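Local coordinates for solute-binding periplasmic protein of iron/siderophore ABC transporter (Yersinia pestis, PDB 6B2Y) that probably binds a chelated iron or related transition metal in the periplasm and delivers it to an ABC transporter for uptake, at residues A[94-99]-A[105-110]; A[64-69]-A[82-87]; A[366-369]-A[373-376]. All coordinates share one frame; numbering follows the deposited sequence.

Overall arrangement
All three contacts fall in or next to the lobe built on the first, parallel sheet. Contact 1 is buried, with one exposed acid at its margin. Contacts 2 and 3 are partly buried. Contacts 1 and 2 hold successive pieces of the same alpha/beta layer and touch each other: Phe66 packs on Tyr99, and Ile106 on Trp84. Contact 3 comes from the C-terminal part of the chain and reaches contact 1 through Val374. It does not touch contact 2; their nearest atoms are about 7 Å apart. Contact 1 pairs an apolar ring face with a tyrosine-to-carboxylate bond. Contact 2 adds a salt bridge to an aromatic pair. Contact 3 relies on packing without hydrogen bonds.

Contact 1: residues A[94-99]-A[105-110]; sequences QTYAIY and QIDQIP. With NA (sodium ion), chain C.
The Tyr96 ring carries Ile106 on one face and Asp107 at its edge. Ile106 CD1 lies 3.8 Å from the centroid of the Tyr96 ring, 21° off the normal, in a CH-pi contact. The methyl is shifted toward the rim and comes within 3.5 Å of Tyr96 CE2. Ile106 CG1 stands anti to the backbone N (chi1 -165°), which extends the chain over the ring. At the edge, Tyr96 OH donates to Asp107 OD2 in a very short hydrogen bond of 2.5 Å. The acceptor lies in the ring plane, and the carboxylate is turned only 25° from that plane. The methyl packs one face of the ring, and the bond at the hydroxyl fixes the position of its tip.

Tyr99 meets the same methyl with its base: CB is 3.9 Å from Ile106 CD1. Its ring then leads away from 105-110. Its hydroxyl OH binds the sodium ion at 2.6 Å, with the metal in the plane of the ring. Water 1 is a second ligand, 2.9 Å from the sodium.

Both Tyr96 and Ile106 also lean on Trp84 of strand 81-85. Helix 93-102 thus packs against the 3-10 turn that follows it and leads to strand 111-112. Such a return is typical of a beta-alpha-beta crossover, here between the parallel neighbours 81-85 and 111-112.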
ATOM      1  N   GLN A  94       2.020   0.997 -13.973  1.00 20.36           N
ATOM      2  CA  GLN A  94       2.645  -0.291 -14.238  1.00 22.50           C
ATOM      3  C   GLN A  94       1.693  -1.442 -13.941  1.00 24.04           C
ATOM      4  O   GLN A  94       1.533  -2.350 -14.763  1.00 25.42           O
ATOM      5  CB  GLN A  94       3.927  -0.429 -13.428  1.00 25.16           C
ATOM      6  CG  GLN A  94       4.948   0.642 -13.737  1.00 24.68           C
ATOM      7  CD  GLN A  94       6.144   0.511 -12.846  1.00 23.25           C
ATOM      8  OE1 GLN A  94       6.727  -0.571 -12.742  1.00 25.54           O
ATOM      9  NE2 GLN A  94       6.495   1.590 -12.164  1.00 24.46           N
ATOM     10  N   THR A  95       1.074  -1.446 -12.756  1.00 23.96           N
ATOM     11  CA  THR A  95       0.103  -2.495 -12.460  1.00 22.55           C
ATOM     12  C   THR A  95      -1.053  -2.454 -13.448  1.00 22.06           C
ATOM     13  O   THR A  95      -1.511  -3.500 -13.914  1.00 25.82           O
ATOM     14  CB  THR A  95      -0.414  -2.359 -11.027  1.00 24.48           C
ATOM     15  OG1 THR A  95       0.693  -2.393 -10.129  1.00 22.35           O
ATOM     16  CG2 THR A  95      -1.366  -3.498 -10.687  1.00 21.35           C
ATOM     17  N   TYR A  96      -1.524  -1.252 -13.785  1.00 21.69           N
ATOM     18  CA  TYR A  96      -2.596  -1.123 -14.767  1.00 24.04           C
ATOM     19  C   TYR A  96      -2.206  -1.795 -16.085  1.00 25.38           C
ATOM     20  O   TYR A  96      -3.023  -2.495 -16.700  1.00 26.30           O
ATOM     21  CB  TYR A  96      -2.917   0.356 -14.979  1.00 25.21           C
ATOM     22  CG  TYR A  96      -4.093   0.632 -15.900  1.00 23.47           C
ATOM     23  CD1 TYR A  96      -3.935   0.589 -17.290  1.00 24.98           C
ATOM     24  CD2 TYR A  96      -5.345   0.955 -15.391  1.00 23.09           C
ATOM     25  CE1 TYR A  96      -4.984   0.849 -18.131  1.00 27.83           C
ATOM     26  CE2 TYR A  96      -6.415   1.218 -16.236  1.00 25.66           C
ATOM     27  CZ  TYR A  96      -6.219   1.152 -17.616  1.00 30.23           C
ATOM     28  OH  TYR A  96      -7.256   1.403 -18.487  1.00 30.38           O
ATOM     29  N   ALA A  97      -0.947  -1.619 -16.504  1.00 26.36           N
ATOM     30  CA  ALA A  97      -0.464  -2.203 -17.758  1.00 27.02           C
ATOM     31  C   ALA A  97      -0.534  -3.725 -17.734  1.00 31.03           C
ATOM     32  O   ALA A  97      -0.925  -4.356 -18.728  1.00 29.53           O
ATOM     33  CB  ALA A  97       0.968  -1.740 -18.023  1.00 27.30           C
ATOM     34  N   ILE A  98      -0.149  -4.337 -16.610  1.00 26.22           N
ATOM     35  CA  ILE A  98      -0.137  -5.791 -16.529  1.00 23.85           C
ATOM     36  C   ILE A  98      -1.553  -6.336 -16.612  1.00 29.06           C
ATOM     37  O   ILE A  98      -1.798  -7.359 -17.263  1.00 31.30           O
ATOM     38  CB  ILE A  98       0.571  -6.249 -15.241  1.00 26.14           C
ATOM     39  CG1 ILE A  98       2.020  -5.760 -15.240  1.00 27.76           C
ATOM     40  CG2 ILE A  98       0.476  -7.776 -15.091  1.00 27.04           C
ATOM     41  CD1 ILE A  98       2.918  -6.472 -16.241  1.00 28.76           C
ATOM     42  N   TYR A  99      -2.508  -5.663 -15.955  1.00 28.06           N
ATOM     43  CA  TYR A  99      -3.912  -6.057 -16.050  1.00 24.69           C
ATOM     44  C   TYR A  99      -4.464  -5.826 -17.454  1.00 32.54           C
ATOM     45  O   TYR A  99      -5.232  -6.648 -17.968  1.00 30.69           O
ATOM     46  CB  TYR A  99      -4.741  -5.295 -15.021  1.00 24.03           C
ATOM     47  CG  TYR A  99      -4.720  -5.972 -13.664  1.00 26.71           C
ATOM     48  CD1 TYR A  99      -3.714  -5.707 -12.745  1.00 28.06           C
ATOM     49  CD2 TYR A  99      -5.681  -6.908 -13.332  1.00 22.76           C
ATOM     50  CE1 TYR A  99      -3.697  -6.346 -11.503  1.00 24.45           C
ATOM     51  CE2 TYR A  99      -5.672  -7.553 -12.105  1.00 26.12           C
ATOM     52  CZ  TYR A  99      -4.680  -7.267 -11.197  1.00 28.24           C
ATOM     53  OH  TYR A  99      -4.676  -7.925  -9.978  1.00 25.08           O
ATOM     54  N   GLN A 105     -10.633  -5.130 -21.551  1.00 32.77           N
ATOM     55  CA  GLN A 105     -11.820  -4.376 -21.168  1.00 36.48           C
ATOM     56  C   GLN A 105     -11.568  -3.408 -20.015  1.00 32.17           C
ATOM     57  O   GLN A 105     -12.480  -2.653 -19.656  1.00 33.88           O
ATOM     58  CB  GLN A 105     -12.945  -5.341 -20.792  1.00 36.57           C
ATOM     59  CG  GLN A 105     -12.692  -6.144 -19.519  1.00 40.43           C
ATOM     60  CD  GLN A 105     -12.010  -7.483 -19.773  1.00 40.52           C
ATOM     61  OE1 GLN A 105     -11.134  -7.603 -20.632  1.00 37.44           O
ATOM     62  NE2 GLN A 105     -12.409  -8.499 -19.013  1.00 35.26           N
ATOM     63  N   ILE A 106     -10.363  -3.411 -19.440  1.00 32.80           N
ATOM     64  CA  ILE A 106     -10.035  -2.453 -18.386  1.00 31.81           C
ATOM     65  C   ILE A 106     -10.214  -1.021 -18.872  1.00 30.83           C
ATOM     66  O   ILE A 106     -10.593  -0.140 -18.089  1.00 30.96           O
ATOM     67  CB  ILE A 106      -8.607  -2.706 -17.855  1.00 31.39           C
ATOM     68  CG1 ILE A 106      -8.396  -1.977 -16.523  1.00 29.25           C
ATOM     69  CG2 ILE A 106      -7.544  -2.319 -18.898  1.00 28.32           C
ATOM     70  CD1 ILE A 106      -7.058  -2.227 -15.901  1.00 28.49           C
ATOM     71  N   ASP A 107      -9.997  -0.767 -20.172  1.00 31.42           N
ATOM     72  CA  ASP A 107     -10.120   0.590 -20.694  1.00 35.36           C
ATOM     73  C   ASP A 107     -11.561   1.072 -20.739  1.00 36.96           C
ATOM     74  O   ASP A 107     -11.793   2.276 -20.893  1.00 37.02           O
ATOM     75  CB  ASP A 107      -9.500   0.689 -22.093  1.00 39.11           C
ATOM     76  CG  ASP A 107      -8.002   0.981 -22.058  1.00 47.27           C
ATOM     77  OD1 ASP A 107      -7.390   1.008 -23.148  1.00 49.27           O
ATOM     78  OD2 ASP A 107      -7.428   1.186 -20.955  1.00 43.44           O
ATOM     79  N   GLN A 108     -12.530   0.172 -20.607  1.00 33.49           N
ATOM     80  CA  GLN A 108     -13.933   0.551 -20.602  1.00 36.68           C
ATOM     81  C   GLN A 108     -14.431   0.973 -19.228  1.00 35.99           C
ATOM     82  O   GLN A 108     -15.548   1.487 -19.121  1.00 37.62           O
ATOM     83  CB  GLN A 108     -14.781  -0.606 -21.130  1.00 35.96           C
ATOM     84  CG  GLN A 108     -14.410  -1.042 -22.543  1.00 37.41           C
ATOM     85  CD  GLN A 108     -14.410   0.107 -23.529  1.00 45.55           C
ATOM     86  OE1 GLN A 108     -15.448   0.728 -23.771  1.00 47.38           O
ATOM     87  NE2 GLN A 108     -13.240   0.410 -24.099  1.00 40.76           N
ATOM     88  N   ILE A 109     -13.641   0.791 -18.175  1.00 32.08           N
ATOM     89  CA  ILE A 109     -14.099   1.198 -16.850  1.00 30.29           C
ATOM     90  C   ILE A 109     -13.996   2.716 -16.758  1.00 32.25           C
ATOM     91  O   ILE A 109     -12.905   3.272 -16.962  1.00 30.15           O
ATOM     92  CB  ILE A 109     -13.294   0.501 -15.739  1.00 25.88           C
ATOM     93  CG1 ILE A 109     -13.417  -1.023 -15.893  1.00 29.43           C
ATOM     94  CG2 ILE A 109     -13.773   0.973 -14.370  1.00 26.38           C
ATOM     95  CD1 ILE A 109     -12.627  -1.841 -14.889  1.00 32.50           C
ATOM     96  N   PRO A 110     -15.096   3.415 -16.485  1.00 29.53           N
ATOM     97  CA  PRO A 110     -15.048   4.882 -16.426  1.00 32.96           C
ATOM     98  C   PRO A 110     -14.286   5.378 -15.209  1.00 34.68           C
ATOM     99  O   PRO A 110     -14.289   4.755 -14.143  1.00 29.11           O
ATOM    100  CB  PRO A 110     -16.524   5.291 -16.342  1.00 35.20           C
ATOM    101  CG  PRO A 110     -17.317   4.053 -16.669  1.00 36.29           C
ATOM    102  CD  PRO A 110     -16.460   2.883 -16.344  1.00 32.93           C
TER
HETATM  103 NA    NA C 401      -2.973  -6.800  -8.412  1.00 33.98          NA
HETATM  104  O   HOH W   1      -0.222  -6.621  -9.269  1.00 30.13           O

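Contact 2: residues A[64-69]-A[82-87]; sequences RLFYAV and VGWQGD
Trp84 is the first residue of 82-87 to touch 64-69, and it does so through Phe66. The edge of its six-membered ring points at the face of the Phe66 ring. The planes stand at 77° and the centroids are 5.8 Å apart, a T-shaped (edge-to-face) pair. CZ3 of Trp84 makes the nearest approach, 4.1 Å from Phe66 CD1, above the rim of the ring rather than its middle. Phe88 meets both rings from the next helix.

Gln85 comes next and works mainly within its own segment. Its OE1 accepts from Asp87 N at 2.8 Å, a capping bond at the turn into the helix. The donor sits above the carbonyl plane. OE1 also takes a bond from Gly63 N. The amide NE2 of Gln85 donates to Asp87 OD1 at 2.9 Å, with the acceptor in the amide plane. Gly86 makes the turn between them.

Asp87 closes the segment and forms the salt bridge. Its OD2 receives Arg64 NH2 at 3.0 Å. The guanidinium and carboxylate planes are 82° apart, and NH2 of Arg64 approaches OD2 of Asp87 from above the carboxylate plane. The arginine chain bends at chi3 (-71°) to bring its end there. Water 2 adds a second link: it accepts from Arg64 NE at 3.1 Å and donates to Asp87 OD2 at 3.0 Å. With Gln85 on one oxygen and the arginine and water on the other, the carboxylate is fixed at both ends. Arg64 NH1 also reaches Asn332, beyond strand 326-330 of the second sheet. The contact joins elements of a beta-alpha-beta crossover: strand 58-60, helix 66-70 and strand 81-85.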
ATOM      1  N   ARG A  64      -6.907   2.919  -5.840  1.00 23.94           N
ATOM      2  CA  ARG A  64      -6.012   1.875  -5.370  1.00 21.59           C
ATOM      3  C   ARG A  64      -6.678   0.933  -4.370  1.00 20.54           C
ATOM      4  O   ARG A  64      -6.057  -0.051  -3.964  1.00 18.39           O
ATOM      5  CB  ARG A  64      -4.744   2.518  -4.810  1.00 22.36           C
ATOM      6  CG  ARG A  64      -3.829   3.031  -5.957  1.00 23.62           C
ATOM      7  CD  ARG A  64      -2.724   3.932  -5.458  1.00 28.90           C
ATOM      8  NE  ARG A  64      -3.239   5.222  -5.014  1.00 33.62           N
ATOM      9  CZ  ARG A  64      -2.498   6.160  -4.428  1.00 37.10           C
ATOM     10  NH1 ARG A  64      -1.205   5.952  -4.209  1.00 37.17           N
ATOM     11  NH2 ARG A  64      -3.049   7.308  -4.060  1.00 39.19           N
ATOM     12  N   LEU A  65      -7.946   1.160  -4.017  1.00 22.53           N
ATOM     13  CA  LEU A  65      -8.695   0.121  -3.309  1.00 19.93           C
ATOM     14  C   LEU A  65      -8.898  -1.111  -4.173  1.00 20.02           C
ATOM     15  O   LEU A  65      -9.320  -2.156  -3.667  1.00 19.60           O
ATOM     16  CB  LEU A  65     -10.040   0.679  -2.824  1.00 21.12           C
ATOM     17  CG  LEU A  65      -9.842   1.624  -1.634  1.00 25.76           C
ATOM     18  CD1 LEU A  65     -11.129   2.346  -1.233  1.00 26.34           C
ATOM     19  CD2 LEU A  65      -9.231   0.864  -0.437  1.00 29.39           C
ATOM     20  N   PHE A  66      -8.585  -1.024  -5.468  1.00 19.05           N
ATOM     21  CA  PHE A  66      -8.593  -2.206  -6.309  1.00 21.71           C
ATOM     22  C   PHE A  66      -7.686  -3.299  -5.762  1.00 20.59           C
ATOM     23  O   PHE A  66      -8.001  -4.485  -5.902  1.00 21.80           O
ATOM     24  CB  PHE A  66      -8.175  -1.829  -7.730  1.00 22.96           C
ATOM     25  CG  PHE A  66      -7.964  -3.016  -8.627  1.00 26.31           C
ATOM     26  CD1 PHE A  66      -9.029  -3.824  -8.985  1.00 31.08           C
ATOM     27  CD2 PHE A  66      -6.698  -3.329  -9.100  1.00 26.44           C
ATOM     28  CE1 PHE A  66      -8.839  -4.923  -9.803  1.00 27.70           C
ATOM     29  CE2 PHE A  66      -6.506  -4.429  -9.918  1.00 29.61           C
ATOM     30  CZ  PHE A  66      -7.584  -5.225 -10.263  1.00 28.15           C
ATOM     31  N   TYR A  67      -6.563  -2.936  -5.128  1.00 19.28           N
ATOM     32  CA  TYR A  67      -5.699  -3.976  -4.570  1.00 22.57           C
ATOM     33  C   TYR A  67      -6.486  -4.855  -3.609  1.00 20.07           C
ATOM     34  O   TYR A  67      -6.407  -6.085  -3.669  1.00 20.75           O
ATOM     35  CB  TYR A  67      -4.497  -3.378  -3.841  1.00 19.10           C
ATOM     36  CG  TYR A  67      -3.643  -2.424  -4.632  1.00 19.96           C
ATOM     37  CD1 TYR A  67      -3.228  -2.709  -5.939  1.00 23.80           C
ATOM     38  CD2 TYR A  67      -3.215  -1.232  -4.052  1.00 22.20           C
ATOM     39  CE1 TYR A  67      -2.426  -1.807  -6.641  1.00 20.03           C
ATOM     40  CE2 TYR A  67      -2.428  -0.332  -4.748  1.00 22.03           C
ATOM     41  CZ  TYR A  67      -2.038  -0.631  -6.041  1.00 22.09           C
ATOM     42  OH  TYR A  67      -1.250   0.279  -6.698  1.00 23.87           O
ATOM     43  N   ALA A  68      -7.258  -4.234  -2.717  1.00 19.65           N
ATOM     44  CA  ALA A  68      -8.004  -5.011  -1.731  1.00 18.54           C
ATOM     45  C   ALA A  68      -9.098  -5.830  -2.394  1.00 19.89           C
ATOM     46  O   ALA A  68      -9.285  -7.010  -2.069  1.00 19.78           O
ATOM     47  CB  ALA A  68      -8.589  -4.082  -0.664  1.00 20.79           C
ATOM     48  N   VAL A  69      -9.800  -5.235  -3.359  1.00 18.92           N
ATOM     49  CA  VAL A  69     -10.892  -5.937  -4.022  1.00 20.37           C
ATOM     50  C   VAL A  69     -10.359  -7.090  -4.862  1.00 21.06           C
ATOM     51  O   VAL A  69     -10.993  -8.153  -4.931  1.00 20.93           O
ATOM     52  CB  VAL A  69     -11.717  -4.930  -4.848  1.00 23.98           C
ATOM     53  CG1 VAL A  69     -12.696  -5.643  -5.801  1.00 25.38           C
ATOM     54  CG2 VAL A  69     -12.462  -4.005  -3.921  1.00 24.92           C
ATOM     55  N   VAL A  82     -17.568  -0.997 -11.871  1.00 29.26           N
ATOM     56  CA  VAL A  82     -18.273  -0.162 -12.847  1.00 31.79           C
ATOM     57  C   VAL A  82     -17.758   1.269 -12.878  1.00 31.58           C
ATOM     58  O   VAL A  82     -18.293   2.100 -13.631  1.00 31.08           O
ATOM     59  CB  VAL A  82     -19.794  -0.180 -12.595  1.00 33.36           C
ATOM     60  CG1 VAL A  82     -20.306  -1.609 -12.678  1.00 37.60           C
ATOM     61  CG2 VAL A  82     -20.122   0.449 -11.261  1.00 33.46           C
ATOM     62  N   GLY A  83     -16.729   1.582 -12.096  1.00 27.87           N
ATOM     63  CA  GLY A  83     -16.127   2.902 -12.100  1.00 28.83           C
ATOM     64  C   GLY A  83     -15.060   2.995 -11.033  1.00 28.48           C
ATOM     65  O   GLY A  83     -15.188   2.356  -9.983  1.00 25.04           O
ATOM     66  N   TRP A  84     -14.006   3.767 -11.271  1.00 26.72           N
ATOM     67  CA  TRP A  84     -13.026   3.931 -10.210  1.00 23.21           C
ATOM     68  C   TRP A  84     -12.385   5.304 -10.296  1.00 30.40           C
ATOM     69  O   TRP A  84     -12.227   5.877 -11.379  1.00 31.71           O
ATOM     70  CB  TRP A  84     -11.933   2.848 -10.223  1.00 25.00           C
ATOM     71  CG  TRP A  84     -11.242   2.545 -11.539  1.00 27.85           C
ATOM     72  CD1 TRP A  84     -11.130   3.365 -12.645  1.00 27.25           C
ATOM     73  CD2 TRP A  84     -10.553   1.325 -11.881  1.00 26.08           C
ATOM     74  NE1 TRP A  84     -10.417   2.727 -13.628  1.00 26.26           N
ATOM     75  CE2 TRP A  84     -10.057   1.477 -13.192  1.00 23.04           C
ATOM     76  CE3 TRP A  84     -10.309   0.117 -11.200  1.00 24.67           C
ATOM     77  CZ2 TRP A  84      -9.332   0.467 -13.840  1.00 25.06           C
ATOM     78  CZ3 TRP A  84      -9.592  -0.883 -11.848  1.00 23.30           C
ATOM     79  CH2 TRP A  84      -9.119  -0.704 -13.157  1.00 25.00           C
ATOM     80  N   GLN A  85     -12.028   5.818  -9.124  1.00 26.15           N
ATOM     81  CA  GLN A  85     -11.226   7.024  -9.020  1.00 28.56           C
ATOM     82  C   GLN A  85      -9.878   6.821  -9.715  1.00 28.78           C
ATOM     83  O   GLN A  85      -9.385   5.702  -9.850  1.00 25.83           O
ATOM     84  CB  GLN A  85     -11.054   7.372  -7.541  1.00 25.76           C
ATOM     85  CG  GLN A  85     -10.468   8.728  -7.247  1.00 30.40           C
ATOM     86  CD  GLN A  85      -8.973   8.652  -7.124  1.00 33.56           C
ATOM     87  OE1 GLN A  85      -8.404   7.553  -7.017  1.00 31.03           O
ATOM     88  NE2 GLN A  85      -8.314   9.806  -7.173  1.00 34.49           N
ATOM     89  N   GLY A  86      -9.278   7.927 -10.162  1.00 25.26           N
ATOM     90  CA  GLY A  86      -8.179   7.851 -11.118  1.00 27.99           C
ATOM     91  C   GLY A  86      -6.844   7.389 -10.566  1.00 28.95           C
ATOM     92  O   GLY A  86      -5.909   7.217 -11.358  1.00 26.74           O
ATOM     93  N   ASP A  87      -6.719   7.176  -9.252  1.00 26.32           N
ATOM     94  CA  ASP A  87      -5.400   6.897  -8.683  1.00 24.73           C
ATOM     95  C   ASP A  87      -4.781   5.605  -9.209  1.00 24.11           C
ATOM     96  O   ASP A  87      -3.553   5.483  -9.256  1.00 22.54           O
ATOM     97  CB  ASP A  87      -5.478   6.812  -7.157  1.00 27.81           C
ATOM     98  CG  ASP A  87      -5.558   8.171  -6.487  1.00 35.04           C
ATOM     99  OD1 ASP A  87      -5.516   9.209  -7.187  1.00 34.35           O
ATOM    100  OD2 ASP A  87      -5.676   8.192  -5.245  1.00 33.58           O
TER
HETATM  101  O   HOH W   2      -6.082   5.497  -3.944  1.00 30.66           O

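Contact 3: residues A[366-369]-A[373-376]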
ATOM      1  N   SER A 366       3.143 -16.764  -3.657  1.00 28.27           N
ATOM      2  CA  SER A 366       1.987 -17.444  -3.086  1.00 25.28           C
ATOM      3  C   SER A 366       0.753 -16.552  -3.109  1.00 26.07           C
ATOM      4  O   SER A 366      -0.349 -17.013  -3.429  1.00 27.22           O
ATOM      5  CB  SER A 366       2.295 -17.899  -1.656  1.00 27.58           C
ATOM      6  OG  SER A 366       3.424 -18.765  -1.653  1.00 33.79           O
ATOM      7  N   LEU A 367       0.919 -15.278  -2.752  1.00 25.43           N
ATOM      8  CA  LEU A 367      -0.198 -14.343  -2.786  1.00 24.39           C
ATOM      9  C   LEU A 367      -0.835 -14.327  -4.172  1.00 23.50           C
ATOM     10  O   LEU A 367      -2.056 -14.433  -4.311  1.00 24.43           O
ATOM     11  CB  LEU A 367       0.292 -12.947  -2.387  1.00 26.21           C
ATOM     12  CG  LEU A 367      -0.727 -11.835  -2.052  1.00 23.37           C
ATOM     13  CD1 LEU A 367      -0.053 -10.778  -1.192  1.00 20.77           C
ATOM     14  CD2 LEU A 367      -1.322 -11.170  -3.297  1.00 24.68           C
ATOM     15  N   TYR A 368      -0.011 -14.216  -5.213  1.00 26.82           N
ATOM     16  CA  TYR A 368      -0.544 -14.122  -6.571  1.00 24.32           C
ATOM     17  C   TYR A 368      -1.211 -15.426  -6.997  1.00 24.88           C
ATOM     18  O   TYR A 368      -2.329 -15.420  -7.525  1.00 26.02           O
ATOM     19  CB  TYR A 368       0.577 -13.736  -7.534  1.00 24.60           C
ATOM     20  CG  TYR A 368       0.814 -12.246  -7.573  1.00 25.58           C
ATOM     21  CD1 TYR A 368       1.303 -11.573  -6.455  1.00 26.89           C
ATOM     22  CD2 TYR A 368       0.550 -11.503  -8.724  1.00 29.79           C
ATOM     23  CE1 TYR A 368       1.508 -10.204  -6.472  1.00 25.11           C
ATOM     24  CE2 TYR A 368       0.770 -10.124  -8.755  1.00 25.86           C
ATOM     25  CZ  TYR A 368       1.250  -9.483  -7.621  1.00 31.41           C
ATOM     26  OH  TYR A 368       1.467  -8.117  -7.626  1.00 32.06           O
ATOM     27  N   SER A 369      -0.544 -16.564  -6.780  1.00 28.71           N
ATOM     28  CA  SER A 369      -1.122 -17.819  -7.253  1.00 29.72           C
ATOM     29  C   SER A 369      -2.409 -18.165  -6.513  1.00 28.26           C
ATOM     30  O   SER A 369      -3.333 -18.730  -7.111  1.00 27.24           O
ATOM     31  CB  SER A 369      -0.103 -18.957  -7.131  1.00 31.05           C
ATOM     32  OG  SER A 369       0.592 -18.908  -5.899  1.00 36.23           O
ATOM     33  N   ALA A 373      -5.278 -13.038 -10.568  1.00 29.22           N
ATOM     34  CA  ALA A 373      -5.427 -13.535 -11.932  1.00 28.03           C
ATOM     35  C   ALA A 373      -4.283 -13.123 -12.852  1.00 31.81           C
ATOM     36  O   ALA A 373      -4.343 -13.401 -14.057  1.00 31.73           O
ATOM     37  CB  ALA A 373      -6.755 -13.049 -12.522  1.00 27.32           C
ATOM     38  N   VAL A 374      -3.261 -12.455 -12.327  1.00 29.26           N
ATOM     39  CA  VAL A 374      -2.089 -12.060 -13.094  1.00 29.88           C
ATOM     40  C   VAL A 374      -0.859 -12.706 -12.474  1.00 32.97           C
ATOM     41  O   VAL A 374      -0.855 -13.118 -11.311  1.00 30.29           O
ATOM     42  CB  VAL A 374      -1.916 -10.520 -13.167  1.00 29.68           C
ATOM     43  CG1 VAL A 374      -3.027  -9.899 -13.970  1.00 26.60           C
ATOM     44  CG2 VAL A 374      -1.888  -9.908 -11.772  1.00 28.72           C
ATOM     45  N   GLU A 375       0.199 -12.789 -13.275  1.00 31.98           N
ATOM     46  CA  GLU A 375       1.469 -13.286 -12.783  1.00 35.65           C
ATOM     47  C   GLU A 375       2.237 -12.175 -12.074  1.00 30.34           C
ATOM     48  O   GLU A 375       2.178 -11.008 -12.482  1.00 32.51           O
ATOM     49  CB  GLU A 375       2.323 -13.824 -13.932  1.00 38.77           C
ATOM     50  CG  GLU A 375       2.826 -15.237 -13.706  1.00 44.41           C
ATOM     51  CD  GLU A 375       1.699 -16.189 -13.369  1.00 43.84           C
ATOM     52  OE1 GLU A 375       1.766 -16.847 -12.312  1.00 45.50           O
ATOM     53  OE2 GLU A 375       0.737 -16.276 -14.161  1.00 51.16           O
ATOM     54  N   PRO A 376       2.979 -12.514 -11.022  1.00 30.39           N
ATOM     55  CA  PRO A 376       3.883 -11.530 -10.428  1.00 28.65           C
ATOM     56  C   PRO A 376       4.949 -11.115 -11.432  1.00 33.57           C
ATOM     57  O   PRO A 376       5.389 -11.900 -12.278  1.00 30.06           O
ATOM     58  CB  PRO A 376       4.494 -12.270  -9.231  1.00 31.13           C
ATOM     59  CG  PRO A 376       4.247 -13.711  -9.482  1.00 35.39           C
ATOM     60  CD  PRO A 376       2.991 -13.795 -10.298  1.00 34.94           C
TER
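Tyr368 packs against Val374 and Pro376, and its atoms can be followed outward from the helix. CB comes first and meets the proline ring, 3.7 Å from Pro376 CD. CG lies over the same ring, near both CD and CB. At CD2 the side chain passes the backbone: Val374 O is 3.4 Å away at the edge of the tyrosine ring and in its plane, and Pro376 N is 3.5 Å from CD2. CE2 is flanked by Pro376 CA and, 4.0 Å away, by Val374 CG2. At the tip, the Tyr368 side chain comes to about 5 Å from the bound sodium ion, measured from its nearest atom.

The proline takes one face of the tyrosine. Pro376 CB sits 4.1 Å from the centroid of the Tyr368 ring, 13° off the normal, a CH-pi contact close to the ring axis. Pro376 CA lies over the same face but nearer the rim. With CG anti to the carbonyl carbon (chi1 -84°), the ring is swung beside the backbone N and along the returning loop. No hydrogen bond joins the two segments. The grip is one of shape: a proline on the face and a carbonyl and a valine methyl at one side.

Helix 360-371 also packs on the long helix 186-207, where Leu367 touches Tyr192 and Phe195. After the helix the chain turns past Phe103, and Val374 leans on Ile98 and Tyr99 of helix 93-102. The loop then runs on to strand 381-383, the antiparallel edge strand of the second sheet, beside strand 326-330.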